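Local coordinates for protein mitogen (Streptococcus dysgalactiae, PDB 2J4X) that binds a zinc ion and probably acts as a secreted bacterial superantigen toxin that stimulates T cells, at residues W168-K173 and E192-S197; Y126-Q131 and S200-Y205. One frame throughout, in Å; residues are numbered along the deposited sequence.

Contact 1: W168-K173 and E192-S197; sequences WGIHYK and ETIDMS. With ZN (zinc ion), chain B.
The Y172 ring leans obliquely on I194 CG2, while one of its faces carries I170 CG2, 3.7 Å over the plane but nearer the rim than the centre. The hydroxyl end of the tyrosine does the closest touching: OH lies 3.5 Å from I194 CD1, the two side chains crossing at about a right angle. I170 and I194 meet tip to tip through their CD1 atoms, 3.7 Å apart. V199 packs on all three side chains, and helix 137-150 touches I170 through F137 and I194 through I140. At the outer end the K173 chain, extended beyond CG, brings NZ to 2.8 Å from S197 O, a hydrogen bond whose donor sits 24° off the carbonyl plane. S197 is itself tied back to D195 OD1, which its N and OG both reach from one face of the carboxylate, OG at 2.6 Å; the N bond closes an Asx turn into the 3-10 segment. H171, between I170 and Y172, does not touch 192-197; its ND1 binds the zinc ion at 2.2 Å, with H201 and D203. The contact thus joins strand 166-172 of the beta-grasp sheet, neighbour of edge strand 177-181, to short strand 193-195, beside a two-histidine, one-aspartate metal site.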
loop_
_atom_site.group_PDB
_atom_site.type_symbol
_atom_site.label_atom_id
_atom_site.label_comp_id
_atom_site.label_asym_id
_atom_site.label_seq_id
_atom_site.Cartn_x
_atom_site.Cartn_y
_atom_site.Cartn_z
ATOM N N TRP A 168 11.498 5.065 -2.643
ATOM C CA TRP A 168 11.385 5.496 -1.272
ATOM C C TRP A 168 11.786 4.337 -0.402
ATOM O O TRP A 168 12.036 3.242 -0.893
ATOM C CB TRP A 168 9.958 5.940 -0.936
ATOM C CG TRP A 168 8.978 4.827 -0.905
ATOM C CD1 TRP A 168 8.393 4.206 -1.980
ATOM C CD2 TRP A 168 8.457 4.186 0.262
ATOM N NE1 TRP A 168 7.531 3.219 -1.548
ATOM C CE2 TRP A 168 7.552 3.182 -0.177
ATOM C CE3 TRP A 168 8.666 4.359 1.642
ATOM C CZ2 TRP A 168 6.854 2.356 0.717
ATOM C CZ3 TRP A 168 7.975 3.539 2.525
ATOM C CH2 TRP A 168 7.074 2.547 2.057
ATOM N N GLY A 169 11.855 4.587 0.897
ATOM C CA GLY A 169 12.212 3.538 1.830
ATOM C C GLY A 169 11.659 3.702 3.233
ATOM O O GLY A 169 11.341 4.797 3.681
ATOM N N ILE A 170 11.526 2.572 3.913
ATOM C CA ILE A 170 11.073 2.526 5.291
ATOM C C ILE A 170 12.404 2.499 6.026
ATOM O O ILE A 170 13.186 1.551 5.863
ATOM C CB ILE A 170 10.313 1.212 5.580
ATOM C CG1 ILE A 170 9.021 1.188 4.765
ATOM C CG2 ILE A 170 10.048 1.067 7.087
ATOM C CD1 ILE A 170 8.324 -0.150 4.737
ATOM N N HIS A 171 12.691 3.545 6.794
ATOM C CA HIS A 171 13.947 3.587 7.526
ATOM C C HIS A 171 13.703 3.143 8.943
ATOM O O HIS A 171 13.111 3.867 9.752
ATOM C CB HIS A 171 14.566 4.979 7.508
ATOM C CG HIS A 171 16.060 4.971 7.681
ATOM N ND1 HIS A 171 16.895 5.844 7.011
ATOM C CD2 HIS A 171 16.867 4.183 8.432
ATOM C CE1 HIS A 171 18.150 5.591 7.340
ATOM N NE2 HIS A 171 18.161 4.589 8.203
ATOM N N TYR A 172 14.156 1.914 9.197
ATOM C CA TYR A 172 14.038 1.233 10.478
ATOM C C TYR A 172 14.902 1.869 11.557
ATOM O O TYR A 172 15.878 2.565 11.252
ATOM C CB TYR A 172 14.380 -0.257 10.303
ATOM C CG TYR A 172 13.322 -1.012 9.516
ATOM C CD1 TYR A 172 13.528 -1.360 8.179
ATOM C CD2 TYR A 172 12.079 -1.312 10.093
ATOM C CE1 TYR A 172 12.517 -1.984 7.425
ATOM C CE2 TYR A 172 11.062 -1.935 9.349
ATOM C CZ TYR A 172 11.288 -2.262 8.016
ATOM O OH TYR A 172 10.286 -2.837 7.268
ATOM N N LYS A 173 14.520 1.646 12.814
ATOM C CA LYS A 173 15.243 2.188 13.941
ATOM C C LYS A 173 16.618 1.530 14.063
ATOM O O LYS A 173 17.558 2.125 14.597
ATOM C CB LYS A 173 14.428 1.979 15.202
ATOM C CG LYS A 173 13.206 2.861 15.271
ATOM C CD LYS A 173 12.355 2.497 16.472
ATOM C CE LYS A 173 11.153 3.398 16.592
ATOM N NZ LYS A 173 10.301 3.054 17.767
ATOM N N GLU A 192 2.769 -8.881 2.783
ATOM C CA GLU A 192 3.927 -8.527 3.592
ATOM C C GLU A 192 3.404 -7.514 4.605
ATOM O O GLU A 192 2.621 -6.641 4.239
ATOM C CB GLU A 192 4.996 -7.884 2.707
ATOM C CG GLU A 192 6.410 -8.034 3.236
ATOM C CD GLU A 192 7.437 -7.129 2.543
ATOM O OE1 GLU A 192 7.271 -6.840 1.324
ATOM O OE2 GLU A 192 8.423 -6.723 3.225
ATOM N N THR A 193 3.790 -7.654 5.873
ATOM C CA THR A 193 3.381 -6.722 6.944
ATOM C C THR A 193 4.604 -6.033 7.599
ATOM O O THR A 193 5.674 -6.626 7.730
ATOM C CB THR A 193 2.570 -7.435 8.055
ATOM O OG1 THR A 193 3.295 -8.584 8.500
ATOM C CG2 THR A 193 1.214 -7.880 7.541
ATOM N N ILE A 194 4.445 -4.778 8.002
ATOM C CA ILE A 194 5.536 -4.031 8.606
ATOM C C ILE A 194 5.248 -3.861 10.086
ATOM O O ILE A 194 4.118 -3.611 10.467
ATOM C CB ILE A 194 5.661 -2.619 7.940
ATOM C CG1 ILE A 194 5.802 -2.772 6.424
ATOM C CG2 ILE A 194 6.881 -1.851 8.491
ATOM C CD1 ILE A 194 7.092 -3.439 5.970
ATOM N N ASP A 195 6.263 -4.017 10.926
ATOM C CA ASP A 195 6.091 -3.836 12.373
ATOM C C ASP A 195 6.332 -2.354 12.555
ATOM O O ASP A 195 7.478 -1.901 12.491
ATOM C CB ASP A 195 7.157 -4.607 13.158
ATOM C CG ASP A 195 6.911 -4.590 14.669
ATOM O OD1 ASP A 195 6.353 -3.592 15.196
ATOM O OD2 ASP A 195 7.299 -5.587 15.331
ATOM N N MET A 196 5.274 -1.594 12.799
ATOM C CA MET A 196 5.446 -0.159 12.904
ATOM C C MET A 196 6.344 0.321 14.041
ATOM O O MET A 196 6.948 1.400 13.941
ATOM C CB MET A 196 4.075 0.531 12.945
ATOM C CG MET A 196 3.232 0.353 11.668
ATOM S SD MET A 196 4.128 0.747 10.132
ATOM C CE MET A 196 4.424 2.470 10.325
ATOM N N SER A 197 6.458 -0.483 15.100
ATOM C CA SER A 197 7.290 -0.109 16.252
ATOM C C SER A 197 8.781 -0.084 15.928
ATOM O O SER A 197 9.546 0.589 16.617
ATOM C CB SER A 197 7.030 -1.032 17.465
ATOM O OG SER A 197 7.425 -2.374 17.220
HETATM ZN ZN ZN B . 16.402 7.998 6.835
#

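Contact 2: Y126-Q131 and S200-Y205; sequences YKITFQ and SHFDVY. With ZN (zinc ion), chain B.
Apolar contacts carry the meeting of the two strands, and F202 takes part in all of them. Its ring and that of F130 come from opposite directions and meet rim to rim: CE1 of F130 lies 3.9 Å from CE1 of F202, each near the plane of the other ring. I128 crosses F202 at about a right angle, its CD1 lying 3.9 Å from F202 CE1. In I128 the CG1 branch stands anti to the carbonyl carbon (chi1 -60°) and CD1 continues the extended chain, which brings this methyl to the ring. M196 and I140 of helix 137-150 pack on F202, and R143 makes a cation-pi contact with F130. No hydrogen bond joins the segments, because strand 104-114 runs between their strands in the sheet.

Metal bonds hold H201 and D203, which flank F202. H201 NE2 binds the zinc ion at 2.1 Å and D203 OD2 binds it at 2.2 Å; H171 supplies the third protein ligand. The other ring nitrogen, H201 ND1, donates to S200 OG at 3.1 Å, nearly straight (164°) and 6° from the ring plane, which helps fix the rotation of the imidazole. S200 and H201 form a classic beta bulge opposite H171.

One strand therefore has two chemistries: F202 enters a buried apolar core, while H201 and D203 offer nitrogen and oxygen to a metal that should draw electron density from both.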
loop_
_atom_site.group_PDB
_atom_site.type_symbol
_atom_site.label_atom_id
_atom_site.label_comp_id
_atom_site.label_asym_id
_atom_site.label_seq_id
_atom_site.Cartn_x
_atom_site.Cartn_y
_atom_site.Cartn_z
ATOM N N TYR A 126 5.255 16.209 5.628
ATOM C CA TYR A 126 4.362 15.043 5.543
ATOM C C TYR A 126 4.571 13.936 6.570
ATOM O O TYR A 126 5.688 13.455 6.781
ATOM C CB TYR A 126 4.441 14.408 4.162
ATOM C CG TYR A 126 3.784 15.229 3.097
ATOM C CD1 TYR A 126 4.542 15.944 2.177
ATOM C CD2 TYR A 126 2.397 15.295 3.013
ATOM C CE1 TYR A 126 3.930 16.709 1.187
ATOM C CE2 TYR A 126 1.773 16.052 2.034
ATOM C CZ TYR A 126 2.543 16.755 1.122
ATOM O OH TYR A 126 1.922 17.496 0.146
ATOM N N LYS A 127 3.458 13.535 7.185
ATOM C CA LYS A 127 3.406 12.469 8.191
ATOM C C LYS A 127 2.259 11.521 7.790
ATOM O O LYS A 127 1.272 11.952 7.180
ATOM C CB LYS A 127 3.135 13.065 9.585
ATOM N N ILE A 128 2.408 10.226 8.076
ATOM C CA ILE A 128 1.346 9.251 7.790
ATOM C C ILE A 128 1.067 8.644 9.148
ATOM O O ILE A 128 1.983 8.202 9.847
ATOM C CB ILE A 128 1.777 8.097 6.827
ATOM C CG1 ILE A 128 2.232 8.652 5.467
ATOM C CG2 ILE A 128 0.595 7.154 6.592
ATOM C CD1 ILE A 128 2.769 7.563 4.503
ATOM N N THR A 129 -0.199 8.633 9.525
ATOM C CA THR A 129 -0.601 8.086 10.811
ATOM C C THR A 129 -1.159 6.658 10.729
ATOM O O THR A 129 -1.967 6.344 9.846
ATOM C CB THR A 129 -1.651 9.022 11.489
ATOM O OG1 THR A 129 -1.035 10.277 11.835
ATOM C CG2 THR A 129 -2.211 8.377 12.745
ATOM N N PHE A 130 -0.691 5.803 11.652
ATOM C CA PHE A 130 -1.122 4.395 11.786
ATOM C C PHE A 130 -1.586 4.128 13.231
ATOM O O PHE A 130 -1.080 4.727 14.182
ATOM C CB PHE A 130 0.014 3.422 11.461
ATOM C CG PHE A 130 0.630 3.643 10.120
ATOM C CD1 PHE A 130 1.700 4.516 9.969
ATOM C CD2 PHE A 130 0.141 2.989 9.000
ATOM C CE1 PHE A 130 2.280 4.734 8.712
ATOM C CE2 PHE A 130 0.716 3.204 7.747
ATOM C CZ PHE A 130 1.785 4.077 7.610
ATOM N N GLN A 131 -2.545 3.229 13.389
ATOM C CA GLN A 131 -3.030 2.923 14.719
ATOM C C GLN A 131 -2.898 1.452 15.138
ATOM O O GLN A 131 -3.437 1.057 16.187
ATOM C CB GLN A 131 -4.474 3.390 14.870
ATOM C CG GLN A 131 -5.417 2.781 13.898
ATOM C CD GLN A 131 -6.755 3.465 13.921
ATOM O OE1 GLN A 131 -7.577 3.233 14.816
ATOM N NE2 GLN A 131 -6.986 4.333 12.938
ATOM N N SER A 200 11.419 3.966 11.965
ATOM C CA SER A 200 11.739 5.289 12.441
ATOM C C SER A 200 11.010 6.303 11.560
ATOM O O SER A 200 10.196 7.084 12.056
ATOM C CB SER A 200 13.237 5.533 12.394
ATOM O OG SER A 200 13.511 6.856 12.830
ATOM N N HIS A 201 11.277 6.283 10.256
ATOM C CA HIS A 201 10.625 7.224 9.345
ATOM C C HIS A 201 10.611 6.700 7.926
ATOM O O HIS A 201 11.116 5.610 7.667
ATOM C CB HIS A 201 11.355 8.561 9.347
ATOM C CG HIS A 201 12.817 8.448 9.044
ATOM N ND1 HIS A 201 13.742 8.034 9.979
ATOM C CD2 HIS A 201 13.513 8.685 7.908
ATOM C CE1 HIS A 201 14.946 8.024 9.434
ATOM N NE2 HIS A 201 14.836 8.415 8.179
ATOM N N PHE A 202 10.023 7.479 7.014
ATOM C CA PHE A 202 9.969 7.111 5.596
ATOM C C PHE A 202 10.807 8.116 4.813
ATOM O O PHE A 202 10.741 9.312 5.093
ATOM C CB PHE A 202 8.529 7.145 5.059
ATOM C CG PHE A 202 7.603 6.173 5.731
ATOM C CD1 PHE A 202 6.274 6.521 5.968
ATOM C CD2 PHE A 202 8.062 4.922 6.149
ATOM C CE1 PHE A 202 5.409 5.638 6.621
ATOM C CE2 PHE A 202 7.213 4.033 6.801
ATOM C CZ PHE A 202 5.880 4.393 7.039
ATOM N N ASP A 203 11.595 7.628 3.850
ATOM C CA ASP A 203 12.436 8.487 3.010
ATOM C C ASP A 203 12.035 8.396 1.550
ATOM O O ASP A 203 11.958 7.305 0.989
ATOM C CB ASP A 203 13.907 8.104 3.126
ATOM C CG ASP A 203 14.520 8.510 4.451
ATOM O OD1 ASP A 203 14.378 9.693 4.860
ATOM O OD2 ASP A 203 15.154 7.632 5.076
ATOM N N VAL A 204 11.792 9.545 0.935
ATOM C CA VAL A 204 11.393 9.586 -0.466
ATOM C C VAL A 204 12.536 10.185 -1.283
ATOM O O VAL A 204 12.993 11.274 -0.974
ATOM C CB VAL A 204 10.136 10.437 -0.633
ATOM C CG1 VAL A 204 9.678 10.405 -2.066
ATOM C CG2 VAL A 204 9.050 9.939 0.305
ATOM N N TYR A 205 13.010 9.472 -2.309
ATOM C CA TYR A 205 14.120 9.949 -3.148
ATOM C C TYR A 205 13.712 10.266 -4.561
ATOM O O TYR A 205 13.796 9.408 -5.440
ATOM C CB TYR A 205 15.247 8.923 -3.188
ATOM C CG TYR A 205 15.817 8.678 -1.827
ATOM C CD1 TYR A 205 15.339 7.641 -1.015
ATOM C CD2 TYR A 205 16.783 9.532 -1.311
ATOM C CE1 TYR A 205 15.818 7.469 0.281
ATOM C CE2 TYR A 205 17.263 9.374 -0.023
ATOM C CZ TYR A 205 16.782 8.347 0.764
ATOM O OH TYR A 205 17.289 8.219 2.030
HETATM ZN ZN ZN B . 16.402 7.998 6.835
#

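From the N terminus, the chain runs through strand 104-114 of the beta-grasp sheet, then makes strand 126-132, helix 137-150 and strand 166-172. Contact 1 closes a short loop from 168-173 to 192-197, which holds strand 177-181. Contact 2 closes the longer one, from 126-131 to 200-205, and encloses contact 1 entirely; the two do not cross. Strands 166-172 and 199-206 are antiparallel neighbours, joined between the contacts by the probable backbone bonds G169 N to D203 O and H171 N to H201 O. M196 CE also packs against F130 CD1. The zinc ion draws one ligand from contact 1 and two from contact 2, bridging these neighbouring strands.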